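Local coordinates for T-lymphoma invasion and metastasis-inducing protein 1 (Homo sapiens, PDB 4K2P) that probably binds phosphoinositides and partner proteins such as Par-3 through a PH domain joined to a coiled-coil and extension module, in signalling at tight junctions, at residues A15-L20 with R34-Y39; A68-N73 with S92-D97; S74-V79 with T114-A119; F87-S92 with F99-T104. The protein carries 5 engineered substitutions. All coordinates share one frame; numbering follows the deposited sequence.

Contact 1. Residues A15-L20 with R34-Y39; sequences AVKNFL and RKWKHY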
loop_
_atom_site.group_PDB
_atom_site.type_symbol
_atom_site.label_atom_id
_atom_site.label_comp_id
_atom_site.label_asym_id
_atom_site.label_seq_id
_atom_site.Cartn_x
_atom_site.Cartn_y
_atom_site.Cartn_z
ATOM N N ALA A 15 -8.600 -17.850 -0.493
ATOM C CA ALA A 15 -7.295 -18.476 -0.329
ATOM C C ALA A 15 -6.321 -17.353 0.014
ATOM O O ALA A 15 -6.436 -16.254 -0.517
ATOM C CB ALA A 15 -6.869 -19.211 -1.584
ATOM N N VAL A 16 -5.376 -17.624 0.909
ATOM C CA VAL A 16 -4.514 -16.586 1.478
ATOM C C VAL A 16 -3.089 -17.099 1.604
ATOM O O VAL A 16 -2.862 -18.276 1.891
ATOM C CB VAL A 16 -5.004 -16.127 2.862
ATOM C CG1 VAL A 16 -4.155 -14.963 3.375
ATOM C CG2 VAL A 16 -6.483 -15.718 2.799
ATOM N N LYS A 17 -2.135 -16.201 1.384
ATOM C CA LYS A 17 -0.725 -16.538 1.385
ATOM C C LYS A 17 0.072 -15.314 1.832
ATOM O O LYS A 17 -0.086 -14.255 1.247
ATOM C CB LYS A 17 -0.332 -16.968 -0.024
ATOM C CG LYS A 17 1.058 -17.459 -0.225
ATOM C CD LYS A 17 1.153 -17.974 -1.643
ATOM C CE LYS A 17 2.514 -18.500 -1.964
ATOM N NZ LYS A 17 2.424 -19.595 -2.964
ATOM N N ASN A 18 0.910 -15.433 2.856
ATOM C CA ASN A 18 1.817 -14.329 3.192
ATOM C C ASN A 18 2.803 -14.083 2.056
ATOM O O ASN A 18 3.307 -15.024 1.457
ATOM C CB ASN A 18 2.563 -14.606 4.490
ATOM C CG ASN A 18 1.636 -14.696 5.682
ATOM O OD1 ASN A 18 0.560 -14.112 5.688
ATOM N ND2 ASN A 18 2.068 -15.403 6.711
ATOM N N PHE A 19 3.072 -12.816 1.766
ATOM C CA PHE A 19 3.817 -12.439 0.572
ATOM C C PHE A 19 5.117 -11.684 0.895
ATOM O O PHE A 19 6.201 -12.105 0.488
ATOM C CB PHE A 19 2.919 -11.602 -0.338
ATOM C CG PHE A 19 3.534 -11.278 -1.664
ATOM C CD1 PHE A 19 4.147 -12.266 -2.417
ATOM C CD2 PHE A 19 3.477 -9.993 -2.174
ATOM C CE1 PHE A 19 4.714 -11.974 -3.639
ATOM C CE2 PHE A 19 4.036 -9.697 -3.395
ATOM C CZ PHE A 19 4.657 -10.687 -4.130
ATOM N N LEU A 20 4.998 -10.567 1.606
ATOM C CA LEU A 20 6.153 -9.817 2.103
ATOM C C LEU A 20 6.008 -9.667 3.614
ATOM O O LEU A 20 4.891 -9.644 4.129
ATOM C CB LEU A 20 6.259 -8.449 1.433
ATOM C CG LEU A 20 6.367 -8.488 -0.089
ATOM C CD1 LEU A 20 6.196 -7.116 -0.696
ATOM C CD2 LEU A 20 7.711 -9.093 -0.503
ATOM N N ARG A 34 5.607 -21.370 0.277
ATOM C CA ARG A 34 4.544 -21.980 1.072
ATOM C C ARG A 34 3.263 -22.186 0.282
ATOM O O ARG A 34 3.089 -21.642 -0.807
ATOM C CB ARG A 34 4.226 -21.121 2.289
ATOM C CG ARG A 34 3.443 -19.862 1.941
ATOM C CD ARG A 34 3.235 -19.005 3.160
ATOM N NE ARG A 34 4.503 -18.586 3.745
ATOM C CZ ARG A 34 4.615 -18.029 4.943
ATOM N NH1 ARG A 34 3.531 -17.832 5.686
ATOM N NH2 ARG A 34 5.807 -17.672 5.402
ATOM N N LYS A 35 2.345 -22.949 0.865
ATOM C CA LYS A 35 1.086 -23.232 0.206
ATOM C C LYS A 35 0.071 -22.164 0.580
ATOM O O LYS A 35 0.226 -21.449 1.573
ATOM C CB LYS A 35 0.541 -24.607 0.613
ATOM C CG LYS A 35 1.411 -25.801 0.243
ATOM C CD LYS A 35 0.640 -27.101 0.440
ATOM C CE LYS A 35 1.368 -28.302 -0.150
ATOM N NZ LYS A 35 2.602 -28.676 0.596
ATOM N N TRP A 36 -0.951 -22.047 -0.257
ATOM C CA TRP A 36 -2.123 -21.251 0.039
ATOM C C TRP A 36 -2.896 -21.943 1.156
ATOM O O TRP A 36 -2.831 -23.165 1.284
ATOM C CB TRP A 36 -2.996 -21.105 -1.204
ATOM C CG TRP A 36 -2.367 -20.325 -2.318
ATOM C CD1 TRP A 36 -1.515 -20.797 -3.277
ATOM C CD2 TRP A 36 -2.587 -18.944 -2.625
ATOM N NE1 TRP A 36 -1.167 -19.787 -4.142
ATOM C CE2 TRP A 36 -1.818 -18.640 -3.767
ATOM C CE3 TRP A 36 -3.354 -17.930 -2.040
ATOM C CZ2 TRP A 36 -1.791 -17.370 -4.331
ATOM C CZ3 TRP A 36 -3.326 -16.673 -2.599
ATOM C CH2 TRP A 36 -2.551 -16.401 -3.732
ATOM N N LYS A 37 -3.597 -21.160 1.975
ATOM C CA LYS A 37 -4.498 -21.693 3.004
ATOM C C LYS A 37 -5.837 -20.973 2.887
ATOM O O LYS A 37 -5.870 -19.784 2.604
ATOM C CB LYS A 37 -3.920 -21.498 4.409
ATOM C CG LYS A 37 -2.841 -22.501 4.799
ATOM C CD LYS A 37 -2.344 -22.275 6.231
ATOM C CE LYS A 37 -3.395 -22.626 7.286
ATOM N NZ LYS A 37 -3.552 -24.101 7.459
ATOM N N HIS A 38 -6.940 -21.679 3.098
ATOM C CA HIS A 38 -8.246 -21.040 2.991
ATOM C C HIS A 38 -8.741 -20.544 4.352
ATOM O O HIS A 38 -8.538 -21.173 5.388
ATOM C CB HIS A 38 -9.264 -21.994 2.347
ATOM C CG HIS A 38 -9.829 -23.019 3.276
ATOM N ND1 HIS A 38 -9.063 -24.003 3.863
ATOM C CD2 HIS A 38 -11.101 -23.238 3.692
ATOM C CE1 HIS A 38 -9.832 -24.764 4.621
ATOM N NE2 HIS A 38 -11.073 -24.319 4.535
ATOM N N TYR A 39 -9.392 -19.393 4.324
ATOM C CA TYR A 39 -9.999 -18.804 5.501
ATOM C C TYR A 39 -11.323 -18.183 5.122
ATOM O O TYR A 39 -11.530 -17.801 3.979
ATOM C CB TYR A 39 -9.117 -17.712 6.101
ATOM C CG TYR A 39 -7.812 -18.161 6.684
ATOM C CD1 TYR A 39 -7.750 -18.684 7.962
ATOM C CD2 TYR A 39 -6.628 -18.020 5.971
ATOM C CE1 TYR A 39 -6.546 -19.077 8.513
ATOM C CE2 TYR A 39 -5.422 -18.406 6.513
ATOM C CZ TYR A 39 -5.387 -18.934 7.784
ATOM O OH TYR A 39 -4.186 -19.326 8.328
#

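Contact 2. Residues A68-N73 with S92-D97; sequences AVWVEN and SNSLGD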
loop_
_atom_site.group_PDB
_atom_site.type_symbol
_atom_site.label_atom_id
_atom_site.label_comp_id
_atom_site.label_asym_id
_atom_site.label_seq_id
_atom_site.Cartn_x
_atom_site.Cartn_y
_atom_site.Cartn_z
ATOM N N ALA A 68 -5.624 -11.733 13.018
ATOM C CA ALA A 68 -6.173 -10.509 12.453
ATOM C C ALA A 68 -5.068 -9.660 11.836
ATOM O O ALA A 68 -3.952 -9.619 12.345
ATOM C CB ALA A 68 -6.911 -9.726 13.526
ATOM N N VAL A 69 -5.389 -9.000 10.731
ATOM C CA VAL A 69 -4.459 -8.116 10.048
ATOM C C VAL A 69 -5.050 -6.721 10.030
ATOM O O VAL A 69 -6.140 -6.503 9.514
ATOM C CB VAL A 69 -4.170 -8.582 8.603
ATOM C CG1 VAL A 69 -3.194 -7.635 7.920
ATOM C CG2 VAL A 69 -3.618 -10.007 8.598
ATOM N N TRP A 70 -4.314 -5.783 10.603
ATOM C CA TRP A 70 -4.694 -4.377 10.629
ATOM C C TRP A 70 -4.404 -3.740 9.279
ATOM O O TRP A 70 -3.271 -3.778 8.819
ATOM C CB TRP A 70 -3.926 -3.672 11.741
ATOM C CG TRP A 70 -4.292 -2.242 11.975
ATOM C CD1 TRP A 70 -5.542 -1.725 12.169
ATOM C CD2 TRP A 70 -3.384 -1.141 12.060
ATOM N NE1 TRP A 70 -5.463 -0.367 12.364
ATOM C CE2 TRP A 70 -4.149 0.015 12.303
ATOM C CE3 TRP A 70 -1.992 -1.022 11.951
ATOM C CZ2 TRP A 70 -3.574 1.276 12.434
ATOM C CZ3 TRP A 70 -1.423 0.229 12.080
ATOM C CH2 TRP A 70 -2.211 1.362 12.322
ATOM N N VAL A 71 -5.413 -3.146 8.648
ATOM C CA VAL A 71 -5.274 -2.707 7.261
ATOM C C VAL A 71 -5.497 -1.212 7.066
ATOM O O VAL A 71 -5.699 -0.771 5.936
ATOM C CB VAL A 71 -6.255 -3.467 6.329
ATOM C CG1 VAL A 71 -6.023 -4.965 6.441
ATOM C CG2 VAL A 71 -7.694 -3.132 6.643
ATOM N N GLU A 72 -5.439 -0.432 8.145
ATOM C CA GLU A 72 -5.477 1.025 8.016
ATOM C C GLU A 72 -4.334 1.456 7.108
ATOM O O GLU A 72 -3.238 0.923 7.204
ATOM C CB GLU A 72 -5.356 1.730 9.377
ATOM C CG GLU A 72 -6.689 2.106 10.011
ATOM C CD GLU A 72 -6.555 2.907 11.309
ATOM O OE1 GLU A 72 -5.639 3.748 11.428
ATOM O OE2 GLU A 72 -7.383 2.687 12.218
ATOM N N ASN A 73 -4.617 2.379 6.198
ATOM C CA ASN A 73 -3.604 2.967 5.317
ATOM C C ASN A 73 -2.913 1.925 4.434
ATOM O O ASN A 73 -1.728 2.032 4.132
ATOM C CB ASN A 73 -2.568 3.749 6.137
ATOM C CG ASN A 73 -3.164 4.977 6.804
ATOM O OD1 ASN A 73 -3.889 5.749 6.176
ATOM N ND2 ASN A 73 -2.862 5.163 8.077
ATOM N N SER A 92 -1.006 -4.595 0.724
ATOM C CA SER A 92 0.190 -4.186 1.443
ATOM C C SER A 92 -0.234 -3.182 2.508
ATOM O O SER A 92 -0.929 -2.224 2.210
ATOM C CB SER A 92 1.236 -3.589 0.497
ATOM O OG SER A 92 0.647 -2.690 -0.431
ATOM N N ASN A 93 0.188 -3.408 3.747
ATOM C CA ASN A 93 -0.300 -2.618 4.864
ATOM C C ASN A 93 0.624 -1.448 5.170
ATOM O O ASN A 93 1.522 -1.144 4.396
ATOM C CB ASN A 93 -0.481 -3.512 6.098
ATOM C CG ASN A 93 0.831 -3.980 6.689
ATOM O OD1 ASN A 93 1.894 -3.741 6.133
ATOM N ND2 ASN A 93 0.756 -4.651 7.830
ATOM N N SER A 94 0.389 -0.776 6.288
ATOM C CA SER A 94 1.152 0.418 6.629
ATOM C C SER A 94 2.497 0.093 7.275
ATOM O O SER A 94 3.257 0.995 7.590
ATOM C CB SER A 94 0.326 1.316 7.557
ATOM O OG SER A 94 0.118 0.689 8.810
ATOM N N LEU A 95 2.784 -1.194 7.476
ATOM C CA LEU A 95 3.984 -1.617 8.208
ATOM C C LEU A 95 5.113 -2.203 7.350
ATOM O O LEU A 95 6.254 -2.270 7.801
ATOM C CB LEU A 95 3.605 -2.651 9.269
ATOM C CG LEU A 95 2.590 -2.219 10.330
ATOM C CD1 LEU A 95 2.391 -3.336 11.356
ATOM C CD2 LEU A 95 3.032 -0.926 11.019
ATOM N N GLY A 96 4.804 -2.612 6.125
ATOM C CA GLY A 96 5.789 -3.241 5.254
ATOM C C GLY A 96 5.480 -4.705 4.975
ATOM O O GLY A 96 6.273 -5.411 4.356
ATOM N N ASP A 97 4.321 -5.158 5.444
ATOM C CA ASP A 97 3.828 -6.502 5.148
ATOM C C ASP A 97 2.966 -6.478 3.913
ATOM O O ASP A 97 2.403 -5.446 3.574
ATOM C CB ASP A 97 2.982 -7.060 6.296
ATOM C CG ASP A 97 3.716 -7.090 7.594
ATOM O OD1 ASP A 97 4.742 -7.786 7.659
ATOM O OD2 ASP A 97 3.256 -6.438 8.555
HETATM O O HOH W 1 -2.053 -1.366 8.092
#

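Contact 3. Residues S74-V79 with T114-A119; sequences SIVQAV and TAIHSA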
loop_
_atom_site.group_PDB
_atom_site.type_symbol
_atom_site.label_atom_id
_atom_site.label_comp_id
_atom_site.label_asym_id
_atom_site.label_seq_id
_atom_site.Cartn_x
_atom_site.Cartn_y
_atom_site.Cartn_z
ATOM N N SER A 74 -3.684 0.933 4.001
ATOM C CA SER A 74 -3.203 -0.099 3.092
ATOM C C SER A 74 -3.446 0.261 1.626
ATOM O O SER A 74 -4.163 1.208 1.310
ATOM C CB SER A 74 -3.885 -1.431 3.397
ATOM O OG SER A 74 -3.472 -1.934 4.649
ATOM N N ILE A 75 -2.824 -0.501 0.737
ATOM C CA ILE A 75 -3.152 -0.474 -0.677
ATOM C C ILE A 75 -3.499 -1.897 -1.092
ATOM O O ILE A 75 -2.871 -2.848 -0.657
ATOM C CB ILE A 75 -1.981 0.055 -1.543
ATOM C CG1 ILE A 75 -1.719 1.536 -1.256
ATOM C CG2 ILE A 75 -2.286 -0.123 -3.030
ATOM C CD1 ILE A 75 -0.408 2.069 -1.861
ATOM N N VAL A 76 -4.487 -2.035 -1.962
ATOM C CA VAL A 76 -4.847 -3.321 -2.512
ATOM C C VAL A 76 -4.745 -3.170 -4.023
ATOM O O VAL A 76 -5.187 -2.164 -4.579
ATOM C CB VAL A 76 -6.260 -3.784 -2.100
ATOM C CG1 VAL A 76 -6.468 -5.240 -2.481
ATOM C CG2 VAL A 76 -6.475 -3.605 -0.604
ATOM N N GLN A 77 -4.143 -4.165 -4.668
ATOM C CA GLN A 77 -3.946 -4.185 -6.117
ATOM C C GLN A 77 -4.298 -5.554 -6.680
ATOM O O GLN A 77 -3.883 -6.568 -6.140
ATOM C CB GLN A 77 -2.491 -3.868 -6.485
ATOM C CG GLN A 77 -2.025 -2.467 -6.142
ATOM C CD GLN A 77 -2.528 -1.439 -7.126
ATOM O OE1 GLN A 77 -1.953 -1.253 -8.201
ATOM N NE2 GLN A 77 -3.596 -0.752 -6.760
ATOM N N ALA A 78 -5.043 -5.584 -7.773
ATOM C CA ALA A 78 -5.179 -6.799 -8.563
ATOM C C ALA A 78 -3.807 -7.251 -9.030
ATOM O O ALA A 78 -2.924 -6.430 -9.260
ATOM C CB ALA A 78 -6.086 -6.567 -9.753
ATOM N N VAL A 79 -3.634 -8.561 -9.153
ATOM C CA VAL A 79 -2.409 -9.146 -9.686
ATOM C C VAL A 79 -2.781 -10.068 -10.830
ATOM O O VAL A 79 -2.551 -11.272 -10.766
ATOM C CB VAL A 79 -1.622 -9.935 -8.623
ATOM C CG1 VAL A 79 -0.210 -10.228 -9.127
ATOM C CG2 VAL A 79 -1.568 -9.162 -7.314
ATOM N N THR A 114 -12.796 -2.658 -3.370
ATOM C CA THR A 114 -13.668 -1.542 -3.055
ATOM C C THR A 114 -13.945 -1.484 -1.562
ATOM O O THR A 114 -13.883 -0.416 -0.967
ATOM C CB THR A 114 -14.982 -1.641 -3.832
ATOM O OG1 THR A 114 -14.717 -1.399 -5.215
ATOM C CG2 THR A 114 -16.003 -0.617 -3.352
ATOM N N ALA A 115 -14.207 -2.634 -0.951
ATOM C CA ALA A 115 -14.574 -2.680 0.461
ATOM C C ALA A 115 -13.394 -2.294 1.351
ATOM O O ALA A 115 -13.557 -1.558 2.323
ATOM C CB ALA A 115 -15.083 -4.058 0.836
ATOM N N ILE A 116 -12.202 -2.776 1.018
ATOM C CA ILE A 116 -11.045 -2.520 1.869
ATOM C C ILE A 116 -10.633 -1.055 1.762
ATOM O O ILE A 116 -10.324 -0.427 2.769
ATOM C CB ILE A 116 -9.868 -3.432 1.524
ATOM C CG1 ILE A 116 -10.227 -4.882 1.856
ATOM C CG2 ILE A 116 -8.625 -3.034 2.319
ATOM C CD1 ILE A 116 -9.317 -5.912 1.227
ATOM N N HIS A 117 -10.659 -0.510 0.550
ATOM C CA HIS A 117 -10.284 0.879 0.323
ATOM C C HIS A 117 -11.298 1.816 0.963
ATOM O O HIS A 117 -10.943 2.881 1.450
ATOM C CB HIS A 117 -10.171 1.172 -1.174
ATOM C CG HIS A 117 -8.890 0.699 -1.774
ATOM N ND1 HIS A 117 -8.664 0.663 -3.130
ATOM C CD2 HIS A 117 -7.763 0.236 -1.190
ATOM C CE1 HIS A 117 -7.453 0.193 -3.358
ATOM N NE2 HIS A 117 -6.881 -0.064 -2.196
ATOM N N SER A 118 -12.561 1.403 0.971
ATOM C CA SER A 118 -13.616 2.189 1.599
ATOM C C SER A 118 -13.385 2.269 3.092
ATOM O O SER A 118 -13.582 3.309 3.704
ATOM C CB SER A 118 -14.992 1.592 1.313
ATOM O OG SER A 118 -15.385 1.859 -0.019
ATOM N N ALA A 119 -12.988 1.145 3.674
ATOM C CA ALA A 119 -12.690 1.079 5.091
ATOM C C ALA A 119 -11.512 1.990 5.411
ATOM O O ALA A 119 -11.516 2.679 6.422
ATOM C CB ALA A 119 -12.388 -0.351 5.508
#

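Contact 4. Residues F87-S92 with F99-T104; sequences FVFCLS and FLFQTT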
loop_
_atom_site.group_PDB
_atom_site.type_symbol
_atom_site.label_atom_id
_atom_site.label_comp_id
_atom_site.label_asym_id
_atom_site.label_seq_id
_atom_site.Cartn_x
_atom_site.Cartn_y
_atom_site.Cartn_z
ATOM N N PHE A 87 -7.614 -14.184 -10.468
ATOM C CA PHE A 87 -8.375 -13.497 -9.427
ATOM C C PHE A 87 -7.607 -13.344 -8.125
ATOM O O PHE A 87 -8.173 -13.427 -7.033
ATOM C CB PHE A 87 -9.693 -14.233 -9.197
ATOM C CG PHE A 87 -10.405 -14.559 -10.467
ATOM C CD1 PHE A 87 -10.554 -13.591 -11.445
ATOM C CD2 PHE A 87 -10.890 -15.828 -10.709
ATOM C CE1 PHE A 87 -11.196 -13.882 -12.639
ATOM C CE2 PHE A 87 -11.531 -16.120 -11.900
ATOM C CZ PHE A 87 -11.680 -15.140 -12.864
ATOM N N VAL A 88 -6.312 -13.080 -8.264
ATOM C CA VAL A 88 -5.450 -12.770 -7.138
ATOM C C VAL A 88 -5.411 -11.259 -6.924
ATOM O O VAL A 88 -5.372 -10.500 -7.885
ATOM C CB VAL A 88 -4.015 -13.310 -7.362
ATOM C CG1 VAL A 88 -3.097 -12.931 -6.209
ATOM C CG2 VAL A 88 -4.047 -14.813 -7.535
ATOM N N PHE A 89 -5.497 -10.823 -5.674
ATOM C CA PHE A 89 -5.169 -9.442 -5.318
ATOM C C PHE A 89 -4.214 -9.435 -4.138
ATOM O O PHE A 89 -4.087 -10.427 -3.441
ATOM C CB PHE A 89 -6.424 -8.613 -5.022
ATOM C CG PHE A 89 -7.324 -9.176 -3.948
ATOM C CD1 PHE A 89 -8.266 -10.145 -4.246
ATOM C CD2 PHE A 89 -7.275 -8.681 -2.654
ATOM C CE1 PHE A 89 -9.113 -10.637 -3.261
ATOM C CE2 PHE A 89 -8.112 -9.161 -1.677
ATOM C CZ PHE A 89 -9.037 -10.139 -1.979
ATOM N N CYS A 90 -3.527 -8.312 -3.940
ATOM C CA CYS A 90 -2.454 -8.200 -2.963
ATOM C C CYS A 90 -2.705 -6.986 -2.081
ATOM O O CYS A 90 -2.903 -5.881 -2.586
ATOM C CB CYS A 90 -1.094 -8.081 -3.657
ATOM S SG CYS A 90 0.317 -7.891 -2.534
ATOM N N LEU A 91 -2.748 -7.199 -0.770
ATOM C CA LEU A 91 -2.825 -6.102 0.187
ATOM C C LEU A 91 -1.452 -5.843 0.762
ATOM O O LEU A 91 -0.792 -6.763 1.218
ATOM C CB LEU A 91 -3.822 -6.419 1.313
ATOM C CG LEU A 91 -4.084 -5.286 2.320
ATOM C CD1 LEU A 91 -5.503 -5.327 2.839
ATOM C CD2 LEU A 91 -3.122 -5.336 3.495
ATOM N N SER A 92 -1.006 -4.595 0.724
ATOM C CA SER A 92 0.190 -4.186 1.443
ATOM C C SER A 92 -0.234 -3.182 2.508
ATOM O O SER A 92 -0.929 -2.224 2.210
ATOM C CB SER A 92 1.236 -3.589 0.497
ATOM O OG SER A 92 0.647 -2.690 -0.431
ATOM N N PHE A 99 0.152 -9.385 1.605
ATOM C CA PHE A 99 -0.577 -10.645 1.640
ATOM C C PHE A 99 -1.246 -10.846 0.299
ATOM O O PHE A 99 -1.744 -9.900 -0.286
ATOM C CB PHE A 99 -1.637 -10.637 2.754
ATOM C CG PHE A 99 -1.111 -10.200 4.087
ATOM C CD1 PHE A 99 -1.051 -8.852 4.411
ATOM C CD2 PHE A 99 -0.684 -11.130 5.024
ATOM C CE1 PHE A 99 -0.561 -8.436 5.644
ATOM C CE2 PHE A 99 -0.193 -10.716 6.257
ATOM C CZ PHE A 99 -0.128 -9.366 6.561
ATOM N N LEU A 100 -1.220 -12.072 -0.204
ATOM C CA LEU A 100 -1.981 -12.427 -1.391
ATOM C C LEU A 100 -3.309 -13.096 -1.032
ATOM O O LEU A 100 -3.389 -13.874 -0.092
ATOM C CB LEU A 100 -1.162 -13.355 -2.284
ATOM C CG LEU A 100 0.123 -12.755 -2.867
ATOM C CD1 LEU A 100 0.934 -13.845 -3.512
ATOM C CD2 LEU A 100 -0.187 -11.657 -3.875
ATOM N N PHE A 101 -4.320 -12.803 -1.837
ATOM C CA PHE A 101 -5.658 -13.344 -1.686
ATOM C C PHE A 101 -6.157 -13.811 -3.051
ATOM O O PHE A 101 -5.914 -13.136 -4.048
ATOM C CB PHE A 101 -6.624 -12.298 -1.134
ATOM C CG PHE A 101 -6.226 -11.719 0.184
ATOM C CD1 PHE A 101 -6.632 -12.307 1.376
ATOM C CD2 PHE A 101 -5.486 -10.555 0.239
ATOM C CE1 PHE A 101 -6.284 -11.752 2.595
ATOM C CE2 PHE A 101 -5.138 -9.994 1.455
ATOM C CZ PHE A 101 -5.536 -10.594 2.634
ATOM N N GLN A 102 -6.842 -14.953 -3.100
ATOM C CA GLN A 102 -7.493 -15.409 -4.324
ATOM C C GLN A 102 -8.997 -15.554 -4.092
ATOM O O GLN A 102 -9.433 -16.211 -3.138
ATOM C CB GLN A 102 -6.916 -16.742 -4.808
ATOM C CG GLN A 102 -7.476 -17.200 -6.177
ATOM C CD GLN A 102 -7.156 -18.652 -6.506
ATOM O OE1 GLN A 102 -6.959 -19.476 -5.615
ATOM N NE2 GLN A 102 -7.111 -18.969 -7.796
ATOM N N THR A 103 -9.771 -14.929 -4.974
ATOM C CA THR A 103 -11.221 -15.034 -4.969
ATOM C C THR A 103 -11.691 -15.746 -6.264
ATOM O O THR A 103 -10.895 -16.412 -6.934
ATOM C CB THR A 103 -11.852 -13.631 -4.804
ATOM O OG1 THR A 103 -13.270 -13.736 -4.632
ATOM C CG2 THR A 103 -11.527 -12.743 -5.993
ATOM N N THR A 104 -12.971 -15.608 -6.609
ATOM C CA THR A 104 -13.632 -16.499 -7.561
ATOM C C THR A 104 -13.891 -15.880 -8.925
ATOM O O THR A 104 -14.154 -16.594 -9.884
ATOM C CB THR A 104 -14.992 -16.970 -7.006
ATOM O OG1 THR A 104 -15.698 -15.841 -6.476
ATOM C CG2 THR A 104 -14.799 -17.995 -5.907
#

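Contact 1. Residues A15-L20 with R34-Y39
Arg34, at the start of the second segment, meets both Lys17 and Asn18. Its CG lies against Lys17 CG as the two long chains slide past each other in opposite directions, and its carbonyl O takes a hydrogen bond from Lys17 NZ at 3.0 Å, the donor standing nearly in line with the C=O bond. Farther out, Asn18 CB sits over one face of the guanidinium, 3.6 Å from Arg34 NH1, while Arg34 NE is held by the carbonyl of Thr32. Trp36 follows, its indole crossed at about a right angle by Lys17. With CG anti to the backbone N (chi1 -175°), Lys17 runs its methylenes over the ring, and CD stands 3.8 Å from the centroid of the five-membered ring in a CH-pi contact. Ala15 CB, a lone methyl, packs on Trp36 CE3 at 3.8 Å. At Lys37 regular pairing begins: Val16 N gives to Lys37 O (2.8 Å) and Lys37 N to Val16 O, an antiparallel hydrogen-bonded pair joining strands 10-23 and 37-44 of the PH-domain sheet. Next to it, Ala15 and His38 form a non-hydrogen-bonded pair. Last, the edge of the Tyr39 ring meets Val16 CG2 at 3.9 Å, a branched apolar side chain suited to its buried place. Lysine thus serves twice, its apolar stem covering an indole while its ammonium, probably charged, ties down the backbone just ahead of the strand.

Contact 2. Residues A68-N73 with S92-D97
Ser94 reaches across to Trp70, Glu72 and Asn73, and its short side chain can be followed outward in two steps. CB comes first, 3.6 Å from Glu72 O and 4.0 Å from Asn73 CB, so the methylene packs against the carbonyl of one residue and the CB of the next. OG, swung between the backbone N and the carbonyl carbon (chi1 66°), comes next and lies 3.6 Å from Trp70 CZ3, obliquely to the indole. Behind it the backbone of Ser94 takes part too: its N-H donates to a water that in turn gives hydrogen bonds to Trp70 O and, at 2.7 Å, to Glu72 O. That water also lies over one face of the Trp70 ring, towards its rim, on the side where Glu72 CB packs. The contact thus brings the turn leaving strand 67-70 against the loop between strands 88-92 and 98-102 of the PH-domain sheet. Asn93 holds this second loop together from within: OD1 accepts from Asp97 N at 2.9 Å and more weakly from Leu95 N and Gly96 N, while ND2 donates to the anti lone pair of Asp97 OD2. Replacing Asn93 by an alanine is likely to leave those three backbone N-H groups without their shared acceptor and Asp97 OD2 without the amide donor. Asn93 CB itself touches Trp70 O, and Asp97 OD1 turns to a second partner, His22.

Contact 3. Residues S74-V79 with T114-A119
The imidazole of His117 points its NE2 corner at strand 75-78, with Val76 N and Ile75 C lying at the ring edge near its plane and Ser74 O approaching obliquely. This is where the C-terminal helix of the PH domain, 106-128, packs on the sheet, running nearly antiparallel to the strand at 163° with segment axes 8.6 Å apart. NE2 accepts a hydrogen bond from Val76 N at 3.1 Å, the donor tilted 18° out of the ring plane, which is consistent with a neutral ring carrying its proton on ND1. At that other nitrogen, ND1 is hydrogen-bonded to Ser201 of helix 168-203, so the imidazole joins the PH sheet to a helix of the CC-Ex region. Histidine suits such a buried position because its two nitrogens serve two polar partners at once. Beside the ring the contact is apolar. Val76 and Ile116 cross at about a right angle, both branched at CB, so each presents a methyl close to its backbone. Val76 CB also lies 3.8 Å from His117 NE2, putting the valine against the same corner that its backbone grips. Ile116 offers the branch anti to its backbone N: CG2 touches Val76 CG2 at 3.7 Å.

Contact 4. Residues F87-S92 with F99-T104
Phe89 takes the rotamer with CG between its backbone N and carbonyl carbon (chi1 56°), while Phe101 holds CG anti to its carbonyl carbon (chi1 -58°); between them these torsions bring the Phe89 ring over the base of the Phe101 side chain. The two belong to the antiparallel beta hairpin of strands 88-92 and 98-102 in the PH-domain sheet. Phe101 CB lies over one face of the Phe89 ring, 3.6 Å from its centroid in a CH-pi contact. The rings themselves are near parallel, at 19°, but slid so far apart that they barely overlap. In the backbone, each N-H meets the other residue's carbonyl, and Leu91 with Phe99 repeats this hydrogen-bonded pairing. With Phe89 cut back to the methyl of an alanine, a gap would probably open over Phe101 CB and Trp112 of helix 106-128 would lose its aromatic neighbour. Thr103 CG2 meets the edge of the Phe89 ring. On the opposite face of the sheet, Val88, Cys90 and Leu100 pack as small and branched groups suited to a buried layer, Leu100 CD2 lying 3.7 Å from Cys90 CB and 3.9 Å from Val88 CG1. Back on the phenylalanine face, Leu91 CB touches the edge of the Phe101 ring at CE2, 3.8 Å away.

How the contacts relate
All four contacts lie within the PH domain and reach one curled antiparallel sheet. Contacts 1 and 4, with centres about 9 Å apart, are joined by neighbouring strands: 10-23 pairs with 98-102 through probable hydrogen bonds from Leu100 N to Lys17 O and from Gln102 N to Ala15 O. Contact 4 meets contact 3, about 10 Å away between centres, where strand 88-92 pairs with strand 75-78. Contact 2 shares Ser92 with contact 4, and its Val69 and Val71 pack on Phe99 and Leu91; a probable hydrogen bond of 2.9 Å from Ser92 N to Ile75 O ties it to contact 3. Contacts 1 and 3 do not touch, their nearest atoms being about 7 Å apart.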